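Local coordinates for conserved domain protein (PDB 3FBQ) that is of unknown function but builds a largely beta-stranded chain with regions resembling two families of unknown function, at residues Glu22-Phe27 and Pro173-Leu178; Tyr180-Ser185 and Val195-Thr200; Lys190-Val195 and Glu275-Asp280; Glu212-Ser217 and Ser227-Lys232; Thr243-Leu248 and Ile281-Ile286. All coordinates share one frame; numbering follows the deposited sequence.

Contact 1 (Glu22-Phe27 and Pro173-Leu178)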
# COMPACT_ATOMS: atom_id res chain seq x y z
N GLU A 22 -27.44 -12.70 4.07
CA GLU A 22 -28.71 -12.96 3.44
C GLU A 22 -29.60 -11.71 3.16
O GLU A 22 -30.10 -11.59 2.05
CB GLU A 22 -29.49 -14.07 4.15
CG GLU A 22 -30.99 -13.80 3.90
CD GLU A 22 -31.84 -15.05 3.62
OE1 GLU A 22 -31.87 -15.95 4.51
OE2 GLU A 22 -32.52 -15.08 2.55
N ASN A 23 -29.74 -10.76 4.11
CA ASN A 23 -30.57 -9.57 3.82
C ASN A 23 -29.88 -8.29 3.51
O ASN A 23 -30.50 -7.23 3.54
CB ASN A 23 -31.59 -9.30 4.90
CG ASN A 23 -32.28 -10.52 5.28
OD1 ASN A 23 -32.98 -11.12 4.45
ND2 ASN A 23 -32.07 -10.97 6.52
N TYR A 24 -28.61 -8.37 3.17
CA TYR A 24 -27.84 -7.17 2.97
C TYR A 24 -28.18 -6.39 1.67
O TYR A 24 -28.29 -5.15 1.68
CB TYR A 24 -26.35 -7.50 3.09
CG TYR A 24 -25.86 -7.39 4.49
CD1 TYR A 24 -24.95 -6.43 4.86
CD2 TYR A 24 -26.33 -8.23 5.47
CE1 TYR A 24 -24.51 -6.31 6.15
CE2 TYR A 24 -25.92 -8.11 6.77
CZ TYR A 24 -25.02 -7.14 7.10
OH TYR A 24 -24.61 -7.03 8.40
N LYS A 25 -28.35 -7.08 0.55
CA LYS A 25 -28.55 -6.34 -0.68
C LYS A 25 -29.81 -5.54 -0.61
O LYS A 25 -29.89 -4.45 -1.14
CB LYS A 25 -28.63 -7.22 -1.94
CG LYS A 25 -28.50 -6.40 -3.17
CD LYS A 25 -28.15 -7.22 -4.35
CE LYS A 25 -28.38 -6.43 -5.63
NZ LYS A 25 -27.29 -5.42 -5.87
N GLU A 26 -30.83 -6.11 0.03
CA GLU A 26 -32.12 -5.50 -0.10
C GLU A 26 -32.12 -4.19 0.70
O GLU A 26 -32.82 -3.23 0.40
CB GLU A 26 -33.22 -6.48 0.30
CG GLU A 26 -34.55 -6.05 -0.27
CD GLU A 26 -35.51 -7.23 -0.55
OE1 GLU A 26 -36.41 -7.02 -1.46
OE2 GLU A 26 -35.35 -8.31 0.13
N PHE A 27 -31.26 -4.16 1.70
CA PHE A 27 -31.21 -3.03 2.54
C PHE A 27 -30.10 -2.16 2.10
O PHE A 27 -29.93 -1.07 2.59
CB PHE A 27 -31.11 -3.46 3.99
CG PHE A 27 -32.43 -3.77 4.57
CD1 PHE A 27 -33.04 -2.86 5.44
CD2 PHE A 27 -33.11 -4.92 4.17
CE1 PHE A 27 -34.29 -3.13 5.97
CE2 PHE A 27 -34.36 -5.20 4.66
CZ PHE A 27 -34.97 -4.30 5.55
N PRO A 173 -32.37 -4.11 10.94
CA PRO A 173 -33.39 -4.95 10.35
C PRO A 173 -32.82 -6.23 9.67
O PRO A 173 -33.57 -7.19 9.37
CB PRO A 173 -34.00 -4.04 9.28
CG PRO A 173 -33.70 -2.71 9.75
CD PRO A 173 -32.39 -2.76 10.37
N VAL A 174 -31.52 -6.21 9.50
CA VAL A 174 -30.83 -7.07 8.57
C VAL A 174 -29.88 -7.95 9.41
O VAL A 174 -29.57 -9.09 9.05
CB VAL A 174 -30.07 -6.10 7.58
CG1 VAL A 174 -28.65 -6.00 7.87
CG2 VAL A 174 -30.30 -6.46 6.19
N SER A 175 -29.46 -7.43 10.57
CA SER A 175 -28.41 -8.07 11.36
C SER A 175 -28.44 -7.51 12.77
O SER A 175 -29.19 -6.58 13.08
CB SER A 175 -27.04 -7.85 10.71
OG SER A 175 -26.66 -6.47 10.82
N PHE A 176 -27.68 -8.14 13.66
CA PHE A 176 -27.53 -7.64 15.04
C PHE A 176 -26.13 -7.81 15.58
O PHE A 176 -25.46 -8.74 15.20
CB PHE A 176 -28.58 -8.25 15.99
CG PHE A 176 -28.26 -9.65 16.46
CD1 PHE A 176 -28.90 -10.75 15.91
CD2 PHE A 176 -27.35 -9.86 17.47
CE1 PHE A 176 -28.65 -12.05 16.36
CE2 PHE A 176 -27.06 -11.14 17.89
CZ PHE A 176 -27.74 -12.24 17.36
N ILE A 177 -25.70 -6.96 16.49
CA ILE A 177 -24.28 -6.94 16.98
C ILE A 177 -24.08 -7.20 18.46
O ILE A 177 -24.74 -6.59 19.28
CB ILE A 177 -23.61 -5.60 16.69
CG1 ILE A 177 -23.73 -5.24 15.20
CG2 ILE A 177 -22.17 -5.60 17.16
CD1 ILE A 177 -23.38 -3.82 14.94
N LEU A 178 -23.19 -8.11 18.81
CA LEU A 178 -22.82 -8.26 20.24
C LEU A 178 -21.45 -7.63 20.58
O LEU A 178 -20.42 -8.05 20.06
CB LEU A 178 -22.84 -9.73 20.68
CG LEU A 178 -24.20 -10.45 20.52
CD1 LEU A 178 -24.04 -11.87 20.93
CD2 LEU A 178 -25.38 -9.82 21.24
O HOH W 1 -29.69 -11.72 7.37
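An apolar contact joins the short helix 24-27, near the start of the chain, to the turn leading into strand 175-184, with Val174 set between Tyr24 and Phe27. The two methyls of Val174 part company: CG1 lies over one face of the Tyr24 ring, 4.0 Å from its centroid and 27° off the normal, a CH-pi contact, while CG2, less surely placed, is turned toward Phe27. Phe27 also lays CE1 against Pro173 CB (3.4 Å); its ring leaves on the side of its own N (chi1 -84°), which carries it toward the proline. Beyond the valine, Ser175 OG and Tyr24 OH make a weak, unsettled hydrogen bond of 3.2 Å, the serine proton having another acceptor within reach. A water accepts weakly from Asn23 N and donates to Val174 O (3.1 Å). Farther out, Tyr24 meets the ring of Phe10 and stands edge-to-face with Tyr21, Lys25 forms a salt bridge with Asp46, and the side chains of Tyr24 and Ser175 both rest on Thr229 of strand 224-231.

Contact 2 (Tyr180-Ser185 and Val195-Thr200)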
# COMPACT_ATOMS: atom_id res chain seq x y z
N TYR A 180 -18.59 -7.01 23.37
CA TYR A 180 -18.15 -7.62 24.59
C TYR A 180 -16.60 -7.65 24.71
O TYR A 180 -15.88 -7.15 23.82
CB TYR A 180 -18.74 -9.01 24.63
CG TYR A 180 -18.09 -9.89 23.61
CD1 TYR A 180 -18.50 -9.87 22.26
CD2 TYR A 180 -17.04 -10.76 23.98
CE1 TYR A 180 -17.86 -10.70 21.32
CE2 TYR A 180 -16.41 -11.59 23.05
CZ TYR A 180 -16.81 -11.56 21.74
OH TYR A 180 -16.19 -12.40 20.87
N ASN A 181 -16.09 -8.23 25.81
CA ASN A 181 -14.63 -8.25 26.07
C ASN A 181 -14.23 -9.39 26.95
O ASN A 181 -15.06 -9.90 27.68
CB ASN A 181 -14.11 -6.97 26.71
CG ASN A 181 -14.82 -6.63 27.98
OD1 ASN A 181 -14.79 -7.35 28.98
ND2 ASN A 181 -15.47 -5.51 27.94
N GLN A 182 -12.95 -9.77 26.86
CA GLN A 182 -12.38 -10.84 27.65
C GLN A 182 -11.48 -10.16 28.63
O GLN A 182 -10.87 -9.14 28.29
CB GLN A 182 -11.57 -11.82 26.78
CG GLN A 182 -10.53 -11.22 25.84
CD GLN A 182 -9.80 -12.27 24.98
OE1 GLN A 182 -8.54 -12.39 25.01
NE2 GLN A 182 -10.57 -13.00 24.18
N GLU A 183 -11.47 -10.71 29.85
CA GLU A 183 -10.45 -10.45 30.88
C GLU A 183 -9.68 -11.72 31.30
O GLU A 183 -10.27 -12.80 31.40
CB GLU A 183 -11.09 -9.78 32.07
CG GLU A 183 -11.53 -8.37 31.78
CD GLU A 183 -12.56 -7.89 32.79
OE1 GLU A 183 -12.36 -8.13 34.00
OE2 GLU A 183 -13.58 -7.28 32.37
N VAL A 184 -8.37 -11.57 31.50
CA VAL A 184 -7.45 -12.66 31.87
C VAL A 184 -6.67 -12.27 33.17
O VAL A 184 -6.10 -11.16 33.28
CB VAL A 184 -6.45 -12.94 30.72
CG1 VAL A 184 -5.73 -14.25 30.93
CG2 VAL A 184 -7.17 -12.98 29.41
N SER A 185 -6.65 -13.18 34.15
CA SER A 185 -6.02 -12.92 35.45
C SER A 185 -4.52 -13.11 35.40
O SER A 185 -4.01 -13.81 34.51
CB SER A 185 -6.54 -13.91 36.49
OG SER A 185 -5.98 -15.18 36.22
N VAL A 195 -5.14 -16.21 24.54
CA VAL A 195 -6.53 -16.42 24.91
C VAL A 195 -7.48 -15.72 23.94
O VAL A 195 -7.37 -14.52 23.72
CB VAL A 195 -6.81 -15.92 26.34
CG1 VAL A 195 -8.17 -16.42 26.82
CG2 VAL A 195 -5.71 -16.36 27.29
N ASP A 196 -8.40 -16.48 23.37
CA ASP A 196 -9.26 -15.98 22.33
C ASP A 196 -10.69 -16.42 22.61
O ASP A 196 -10.99 -17.61 22.58
CB ASP A 196 -8.77 -16.53 21.00
CG ASP A 196 -9.69 -16.18 19.88
OD1 ASP A 196 -9.97 -17.08 19.07
OD2 ASP A 196 -10.15 -15.02 19.83
N VAL A 197 -11.56 -15.45 22.87
CA VAL A 197 -12.95 -15.74 23.33
C VAL A 197 -14.01 -15.57 22.25
O VAL A 197 -14.36 -14.47 21.88
CB VAL A 197 -13.38 -14.88 24.53
CG1 VAL A 197 -14.56 -15.47 25.13
CG2 VAL A 197 -12.32 -14.81 25.56
N GLU A 198 -14.53 -16.70 21.79
CA GLU A 198 -15.53 -16.78 20.75
C GLU A 198 -16.86 -16.95 21.40
O GLU A 198 -16.93 -17.60 22.42
CB GLU A 198 -15.31 -18.07 19.96
CG GLU A 198 -15.37 -17.86 18.46
CD GLU A 198 -14.08 -17.21 17.97
OE1 GLU A 198 -14.17 -16.42 17.00
OE2 GLU A 198 -12.99 -17.48 18.57
N LEU A 199 -17.92 -16.39 20.82
CA LEU A 199 -19.28 -16.62 21.27
C LEU A 199 -20.09 -17.30 20.21
O LEU A 199 -19.96 -17.06 19.01
CB LEU A 199 -19.97 -15.32 21.59
CG LEU A 199 -19.30 -14.17 22.31
CD1 LEU A 199 -20.26 -13.00 22.16
CD2 LEU A 199 -18.99 -14.46 23.77
N THR A 200 -20.99 -18.13 20.68
CA THR A 200 -21.88 -18.90 19.83
C THR A 200 -23.22 -18.47 20.34
O THR A 200 -23.39 -18.27 21.56
CB THR A 200 -21.62 -20.42 20.05
OG1 THR A 200 -21.17 -20.99 18.82
CG2 THR A 200 -22.82 -21.18 20.66
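Tyr180 meets Leu199 and the backbone of Val197 at once. Its ring takes Leu199 CD1 over one face, 3.6 Å from the centroid and 20° off the normal, a CH-pi contact displaced toward the CE1 side. Its hydroxyl donates to Val197 O (2.9 Å), lying in the carbonyl plane with a C=O...donor angle of 157°. Tyr180 CG is tucked in over its own main chain, flanked by N and C, and from there the ring reaches across to the other strand. Next to it, Gln182 runs out alongside Val197 in the opposite sense and brings its amide to the backbone around Val195 and Val197, while Val184 CG1 meets Val195 CG2 at 4.2 Å. The axes of 180-184 and 196-200 approach to 7.8 Å at 143°: two strands of one sheet, not neighbours in it, meet here through side chains. Outside this shell, the Trp226 ring meets that of Tyr180, and Met166 touches both Tyr180 and Leu199. Strand 239-247 is the neighbour of 196-203 on one side, bonded through Arg245 and His247. The hydroxyl of buried Tyr180 is thus satisfied by Val197 O, a bond that would fix the rotation of the ring.

Contact 3 (Lys190-Val195 and Glu275-Asp280)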
# COMPACT_ATOMS: atom_id res chain seq x y z
N LYS A 190 -0.18 -16.24 32.82
CA LYS A 190 1.12 -16.80 33.01
C LYS A 190 1.27 -18.13 32.33
O LYS A 190 2.35 -18.44 31.81
CB LYS A 190 1.46 -16.87 34.49
CG LYS A 190 1.84 -15.50 35.05
CD LYS A 190 2.85 -15.59 36.22
CE LYS A 190 2.27 -16.22 37.48
NZ LYS A 190 1.40 -15.26 38.21
N GLU A 191 0.20 -18.92 32.27
CA GLU A 191 0.34 -20.21 31.58
C GLU A 191 -0.11 -20.21 30.12
O GLU A 191 -0.18 -21.28 29.50
CB GLU A 191 -0.25 -21.38 32.39
CG GLU A 191 -1.75 -21.35 32.62
CD GLU A 191 -2.34 -22.74 32.97
OE1 GLU A 191 -2.36 -23.64 32.09
OE2 GLU A 191 -2.80 -22.93 34.12
N TRP A 192 -0.41 -19.04 29.58
CA TRP A 192 -1.09 -18.93 28.30
C TRP A 192 -0.83 -17.58 27.65
O TRP A 192 -0.77 -16.55 28.32
CB TRP A 192 -2.60 -19.15 28.46
CG TRP A 192 -2.94 -20.45 29.13
CD1 TRP A 192 -3.20 -20.64 30.46
CD2 TRP A 192 -3.07 -21.73 28.50
NE1 TRP A 192 -3.48 -21.97 30.69
CE2 TRP A 192 -3.41 -22.65 29.51
CE3 TRP A 192 -2.94 -22.18 27.18
CZ2 TRP A 192 -3.61 -24.01 29.24
CZ3 TRP A 192 -3.14 -23.52 26.92
CH2 TRP A 192 -3.48 -24.42 27.94
N ASP A 193 -0.67 -17.58 26.33
CA ASP A 193 -0.17 -16.41 25.61
C ASP A 193 -1.09 -16.05 24.45
O ASP A 193 -0.85 -15.07 23.74
CB ASP A 193 1.25 -16.66 25.10
CG ASP A 193 2.27 -16.67 26.22
OD1 ASP A 193 2.12 -15.88 27.17
OD2 ASP A 193 3.22 -17.48 26.14
N SER A 194 -2.14 -16.84 24.26
CA SER A 194 -3.13 -16.56 23.22
C SER A 194 -4.52 -17.00 23.66
O SER A 194 -5.03 -18.03 23.21
CB SER A 194 -2.75 -17.26 21.92
OG SER A 194 -3.90 -17.71 21.22
N VAL A 195 -5.14 -16.21 24.54
CA VAL A 195 -6.53 -16.42 24.91
C VAL A 195 -7.48 -15.72 23.94
O VAL A 195 -7.37 -14.52 23.72
CB VAL A 195 -6.81 -15.92 26.34
CG1 VAL A 195 -8.17 -16.42 26.82
CG2 VAL A 195 -5.71 -16.36 27.29
N GLU A 275 1.88 -32.10 26.63
CA GLU A 275 1.62 -31.99 25.20
C GLU A 275 0.13 -31.76 24.93
O GLU A 275 -0.24 -31.17 23.91
CB GLU A 275 2.10 -33.25 24.47
CG GLU A 275 3.22 -33.01 23.48
CD GLU A 275 3.66 -31.56 23.44
OE1 GLU A 275 3.28 -30.84 22.49
OE2 GLU A 275 4.38 -31.13 24.37
N ALA A 276 -0.71 -32.24 25.84
CA ALA A 276 -2.13 -31.93 25.80
C ALA A 276 -2.45 -30.67 26.59
O ALA A 276 -3.39 -29.94 26.28
CB ALA A 276 -2.94 -33.11 26.32
N LYS A 277 -1.65 -30.41 27.63
CA LYS A 277 -1.81 -29.21 28.43
C LYS A 277 -1.99 -27.97 27.55
O LYS A 277 -3.02 -27.30 27.61
CB LYS A 277 -0.60 -29.02 29.36
CG LYS A 277 -0.96 -28.62 30.78
CD LYS A 277 -2.40 -29.00 31.11
CE LYS A 277 -3.35 -27.84 30.90
NZ LYS A 277 -4.77 -28.24 31.06
N LYS A 278 -0.98 -27.68 26.74
CA LYS A 278 -0.49 -26.32 26.59
C LYS A 278 -1.08 -25.65 25.35
O LYS A 278 -0.58 -24.62 24.89
CB LYS A 278 1.04 -26.31 26.51
CG LYS A 278 1.73 -26.14 27.85
CD LYS A 278 0.73 -25.84 28.95
CE LYS A 278 0.94 -24.45 29.53
NZ LYS A 278 1.81 -23.62 28.65
N LYS A 279 -2.14 -26.24 24.82
CA LYS A 279 -3.08 -25.50 23.97
C LYS A 279 -4.46 -26.15 23.99
O LYS A 279 -4.72 -27.12 23.28
CB LYS A 279 -2.55 -25.43 22.54
CG LYS A 279 -1.06 -25.68 22.41
CD LYS A 279 -0.57 -25.39 21.00
CE LYS A 279 -0.33 -26.68 20.22
NZ LYS A 279 1.08 -27.15 20.36
N ASP A 280 -5.35 -25.60 24.82
CA ASP A 280 -6.77 -26.06 24.86
C ASP A 280 -7.99 -25.12 24.57
O ASP A 280 -7.84 -23.93 24.29
CB ASP A 280 -7.05 -27.04 26.05
CG ASP A 280 -6.87 -26.40 27.46
OD1 ASP A 280 -6.02 -25.49 27.64
OD2 ASP A 280 -7.57 -26.86 28.39
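No regular backbone pairing joins the end of helix 186-191 to the loop 275-280, whose closest CA atoms, those of Trp192 and Lys278, stay 7.6 Å apart. Trp192 fills much of the interval. Swung to the side of its backbone N (chi1 -55°), the indole extends its six-membered ring to the loop backbone: Lys277 O and Lys279 CA lie at its edge, the latter 3.6 Å from CZ3, and Lys278 C is 3.4 Å from CZ3. Lys278 doubles back through several bends of its chain and offers NZ to Glu191 O in a weak hydrogen bond of 3.2 Å. The same NZ stands almost on the normal of the six-membered ring but 5.1 Å from its centroid, a long cation-pi approach and at most a weak attraction. Glu191 OE1 comes within 5.3 Å of Lys277 NZ without touching it. Tyr222 bonds to Trp192 O, and Leu248 packs on the indole. Charge should therefore contribute only modestly to this surface contact, which rests mainly on the tryptophan ring against loop backbone and a single weak lysine-to-carbonyl bond.

Contact 4 (Glu212-Ser217 and Ser227-Lys232)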
# COMPACT_ATOMS: atom_id res chain seq x y z
N GLU A 212 -19.90 -13.18 12.49
CA GLU A 212 -18.54 -12.95 12.03
C GLU A 212 -17.92 -11.85 12.86
O GLU A 212 -18.46 -10.78 12.90
CB GLU A 212 -18.65 -12.41 10.62
CG GLU A 212 -17.62 -12.92 9.70
CD GLU A 212 -18.13 -13.00 8.28
OE1 GLU A 212 -18.20 -11.91 7.60
OE2 GLU A 212 -18.47 -14.15 7.88
N GLY A 213 -16.77 -12.08 13.48
CA GLY A 213 -16.06 -11.02 14.21
C GLY A 213 -15.94 -9.75 13.37
O GLY A 213 -16.03 -9.81 12.16
N ASN A 214 -15.80 -8.59 14.03
CA ASN A 214 -15.56 -7.31 13.38
C ASN A 214 -14.27 -6.74 13.85
O ASN A 214 -13.97 -5.59 13.54
CB ASN A 214 -16.62 -6.27 13.75
CG ASN A 214 -18.01 -6.79 13.57
OD1 ASN A 214 -18.29 -7.52 12.61
ND2 ASN A 214 -18.91 -6.41 14.51
N GLY A 215 -13.53 -7.52 14.66
CA GLY A 215 -12.22 -7.14 15.13
C GLY A 215 -12.19 -6.92 16.63
O GLY A 215 -13.21 -6.61 17.24
N GLY A 216 -10.99 -7.05 17.21
CA GLY A 216 -10.73 -6.74 18.61
C GLY A 216 -9.57 -5.79 18.84
O GLY A 216 -8.73 -5.56 17.96
N SER A 217 -9.50 -5.28 20.06
CA SER A 217 -8.62 -4.23 20.49
C SER A 217 -8.31 -4.42 21.97
O SER A 217 -9.17 -4.87 22.73
CB SER A 217 -9.36 -2.93 20.38
OG SER A 217 -9.17 -2.39 19.11
N SER A 227 -16.21 -7.32 18.96
CA SER A 227 -17.64 -7.35 18.63
C SER A 227 -17.89 -8.27 17.46
O SER A 227 -16.98 -8.52 16.63
CB SER A 227 -18.13 -5.96 18.32
OG SER A 227 -17.93 -5.69 16.96
N ALA A 228 -19.10 -8.83 17.35
CA ALA A 228 -19.36 -9.70 16.21
C ALA A 228 -20.71 -9.41 15.64
O ALA A 228 -21.61 -8.86 16.34
CB ALA A 228 -19.31 -11.08 16.62
N THR A 229 -20.91 -9.78 14.39
CA THR A 229 -22.24 -9.50 13.83
C THR A 229 -22.94 -10.78 13.48
O THR A 229 -22.31 -11.71 13.01
CB THR A 229 -22.12 -8.56 12.65
OG1 THR A 229 -21.19 -7.55 13.02
CG2 THR A 229 -23.53 -7.89 12.31
N PHE A 230 -24.23 -10.82 13.76
CA PHE A 230 -24.97 -12.03 13.51
C PHE A 230 -26.28 -11.73 12.78
O PHE A 230 -26.72 -10.56 12.67
CB PHE A 230 -25.30 -12.76 14.79
CG PHE A 230 -24.14 -12.95 15.74
CD1 PHE A 230 -23.60 -14.27 15.96
CD2 PHE A 230 -23.63 -11.89 16.48
CE1 PHE A 230 -22.58 -14.50 16.89
CE2 PHE A 230 -22.56 -12.07 17.41
CZ PHE A 230 -22.03 -13.40 17.62
N GLN A 231 -26.85 -12.82 12.27
CA GLN A 231 -28.06 -12.89 11.45
C GLN A 231 -29.22 -12.08 11.97
O GLN A 231 -29.33 -11.87 13.18
CB GLN A 231 -28.53 -14.35 11.40
CG GLN A 231 -27.59 -15.29 10.67
CD GLN A 231 -28.17 -16.67 10.58
OE1 GLN A 231 -27.57 -17.64 11.00
NE2 GLN A 231 -29.38 -16.75 10.10
N LYS A 232 -30.09 -11.63 11.05
CA LYS A 232 -31.40 -11.10 11.41
C LYS A 232 -31.87 -11.87 12.63
O LYS A 232 -32.14 -13.07 12.55
CB LYS A 232 -32.40 -11.32 10.28
CG LYS A 232 -33.26 -10.14 10.07
CD LYS A 232 -34.58 -10.51 9.54
CE LYS A 232 -35.57 -9.36 9.59
NZ LYS A 232 -35.92 -8.77 10.94
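Glu212 and Thr229 pair through their backbones at the close-set end of this contact, where the strands run antiparallel at 156° with axes 4.4 Å apart. Thr229 N donates to Glu212 O at 3.0 Å, and Glu212 N returns a bond to Thr229 O, an oxygen whose position is less certain. Gly213 faces Ala228 in the following, non-hydrogen-bonded pair, their CA atoms only 4.1 Å apart, with Ala228 CB resting 4.0 Å from Gly213 CA. Asn214 N then donates to Ser227 O at 2.9 Å. The Asn214 side chain, leaving beside its own N (chi1 -50°), leans across to the hydroxyls of Ser227 and Thr229 and crosses the threonine at about a right angle. Looser ground lies around these: the Glu212 carboxylate leads away from the partner strand into an exposed position, where OE1 bonds to Tyr21 OH. Gly215 has backbone angles that suit glycine, and Gly216 and Ser217 pair with an antiparallel strand of the second subunit. Thr229 also touches Ser175 and Ile177. This is a beta hairpin of strands 208-218 and 224-231, whose first arm carries the sheet on across a subunit interface.

Contact 5 (Thr243-Leu248 and Ile281-Ile286)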
# COMPACT_ATOMS: atom_id res chain seq x y z
N THR A 243 -22.92 -18.73 24.39
CA THR A 243 -21.87 -19.53 24.99
C THR A 243 -20.46 -19.05 24.54
O THR A 243 -20.14 -19.04 23.32
CB THR A 243 -22.09 -21.07 24.85
OG1 THR A 243 -21.19 -21.61 23.87
CG2 THR A 243 -23.54 -21.45 24.45
N PRO A 244 -19.62 -18.61 25.53
CA PRO A 244 -18.22 -18.23 25.31
C PRO A 244 -17.32 -19.45 25.17
O PRO A 244 -17.12 -20.18 26.14
CB PRO A 244 -17.85 -17.45 26.59
CG PRO A 244 -19.12 -17.32 27.40
CD PRO A 244 -20.02 -18.40 26.94
N ARG A 245 -16.82 -19.69 23.96
CA ARG A 245 -15.79 -20.70 23.70
C ARG A 245 -14.43 -20.05 23.90
O ARG A 245 -14.20 -18.95 23.40
CB ARG A 245 -15.92 -21.22 22.26
CG ARG A 245 -16.95 -22.32 22.12
CD ARG A 245 -17.79 -22.20 20.83
NE ARG A 245 -19.14 -22.80 20.96
CZ ARG A 245 -19.47 -23.83 21.78
NH1 ARG A 245 -18.55 -24.44 22.55
NH2 ARG A 245 -20.74 -24.27 21.82
N VAL A 246 -13.54 -20.66 24.67
CA VAL A 246 -12.26 -19.99 24.93
C VAL A 246 -11.13 -20.87 24.42
O VAL A 246 -11.04 -22.00 24.85
CB VAL A 246 -12.06 -19.72 26.44
CG1 VAL A 246 -10.65 -19.25 26.71
CG2 VAL A 246 -13.00 -18.69 26.91
N HIS A 247 -10.30 -20.36 23.52
CA HIS A 247 -9.22 -21.17 22.90
C HIS A 247 -7.85 -20.70 23.35
O HIS A 247 -7.35 -19.65 22.91
CB HIS A 247 -9.29 -21.22 21.35
CG HIS A 247 -10.67 -21.03 20.80
ND1 HIS A 247 -11.70 -21.90 21.07
CD2 HIS A 247 -11.20 -20.04 20.03
CE1 HIS A 247 -12.80 -21.48 20.47
NE2 HIS A 247 -12.53 -20.34 19.83
N LEU A 248 -7.25 -21.52 24.21
CA LEU A 248 -5.98 -21.23 24.85
C LEU A 248 -4.84 -21.94 24.17
O LEU A 248 -4.96 -23.10 23.77
CB LEU A 248 -6.04 -21.70 26.28
CG LEU A 248 -7.32 -21.19 26.88
CD1 LEU A 248 -7.86 -22.23 27.86
CD2 LEU A 248 -7.05 -19.83 27.49
N ILE A 281 -9.19 -25.70 24.62
CA ILE A 281 -10.45 -25.03 24.40
C ILE A 281 -11.37 -25.29 25.63
O ILE A 281 -11.50 -26.44 26.05
CB ILE A 281 -11.07 -25.50 23.02
CG1 ILE A 281 -10.03 -25.30 21.89
CG2 ILE A 281 -12.47 -24.84 22.75
CD1 ILE A 281 -10.58 -24.97 20.45
N VAL A 282 -11.98 -24.24 26.22
CA VAL A 282 -12.95 -24.37 27.36
C VAL A 282 -14.29 -23.60 27.07
O VAL A 282 -14.36 -22.95 26.01
CB VAL A 282 -12.27 -24.10 28.77
CG1 VAL A 282 -10.85 -24.68 28.80
CG2 VAL A 282 -12.21 -22.65 29.12
N LEU A 283 -15.31 -23.66 27.97
CA LEU A 283 -16.67 -23.04 27.80
C LEU A 283 -17.34 -22.43 29.04
O LEU A 283 -16.82 -22.59 30.10
CB LEU A 283 -17.64 -24.04 27.24
CG LEU A 283 -17.05 -25.22 26.49
CD1 LEU A 283 -16.66 -24.82 25.11
CD2 LEU A 283 -15.89 -25.77 27.26
N ASP A 284 -18.46 -21.70 28.90
CA ASP A 284 -19.23 -21.05 30.03
C ASP A 284 -20.79 -20.90 29.83
O ASP A 284 -21.40 -21.88 29.49
CB ASP A 284 -18.59 -19.74 30.49
CG ASP A 284 -17.18 -19.52 29.97
OD1 ASP A 284 -16.51 -18.58 30.43
OD2 ASP A 284 -16.72 -20.23 29.09
N ASP A 285 -21.43 -19.72 30.02
CA ASP A 285 -22.84 -19.51 29.47
C ASP A 285 -23.86 -18.41 29.90
O ASP A 285 -24.41 -18.47 30.96
CB ASP A 285 -23.59 -20.83 29.43
CG ASP A 285 -24.35 -21.01 28.15
OD1 ASP A 285 -23.73 -21.32 27.14
OD2 ASP A 285 -25.56 -20.88 28.15
N ILE A 286 -24.16 -17.46 29.01
CA ILE A 286 -24.92 -16.22 29.34
C ILE A 286 -26.29 -15.92 28.72
O ILE A 286 -26.49 -16.14 27.54
CB ILE A 286 -24.12 -15.00 28.97
CG1 ILE A 286 -22.68 -15.18 29.36
CG2 ILE A 286 -24.63 -13.82 29.67
CD1 ILE A 286 -21.96 -13.91 29.43
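Ile281 lies against His247 and can be followed outward. Its CB stands 4.1 Å from His247 ND1. At the branch, CG2 comes to the imidazole edge, in plane and 3.5 Å from ND1, while CG1, pointing to the N side of its own backbone (chi1 -54°), passes His247 CB. The tip, CD1, ends 3.3 Å from ND1, obliquely to the ring. The remote nitrogen of that ring, NE2, is bonded weakly to Glu198. The two residues form a non-hydrogen-bonded pair of an antiparallel sheet in which strand 281-289 is one of the two outermost strands within the chain. Val246 and Val282 make the adjacent hydrogen-bonded pair: Val246 N to Val282 O and Val282 N to Val246 O are both 2.8 Å, at 165° and 160°. On the face of these valines, Val246 CB meets Val282 CG2, and Leu248 CD1 touches Val282 CG1 at 4.0 Å. Beyond Val282, Leu283 CA makes a CA-H...O contact of 3.3 Å with Pro244 O. There Leu283 CD1 rests at the edge of the Arg245 guanidinium, whose NE bonds weakly to Thr200 OG1, and the Pro244 ring lies against the side chain of Asp284.

Contacts 1, 2, 4 and 5 all reach one eight-stranded antiparallel sheet; contact 3 lies beside it, joined to contact 5 through Leu248 with Trp192 and Asp280. Contacts 1 and 2 share strand 175-184; contacts 1 and 4 meet through backbone bonds between strands 175-184 and 224-231, their centres about 12 Å apart. Contacts 2 and 5 are closest, about 8 Å between centres, joined by Glu198 with Arg245 and Thr200 with Thr243. Contacts 1 and 3, about 37 Å apart, lie on opposite sides of the chain's centre. Along the chain contact 1 closes before the others open, while contacts 2 and 3 interlock at Val195. Contact 1 ties helix 24-27 to a sheet whose strands come from 149 onward.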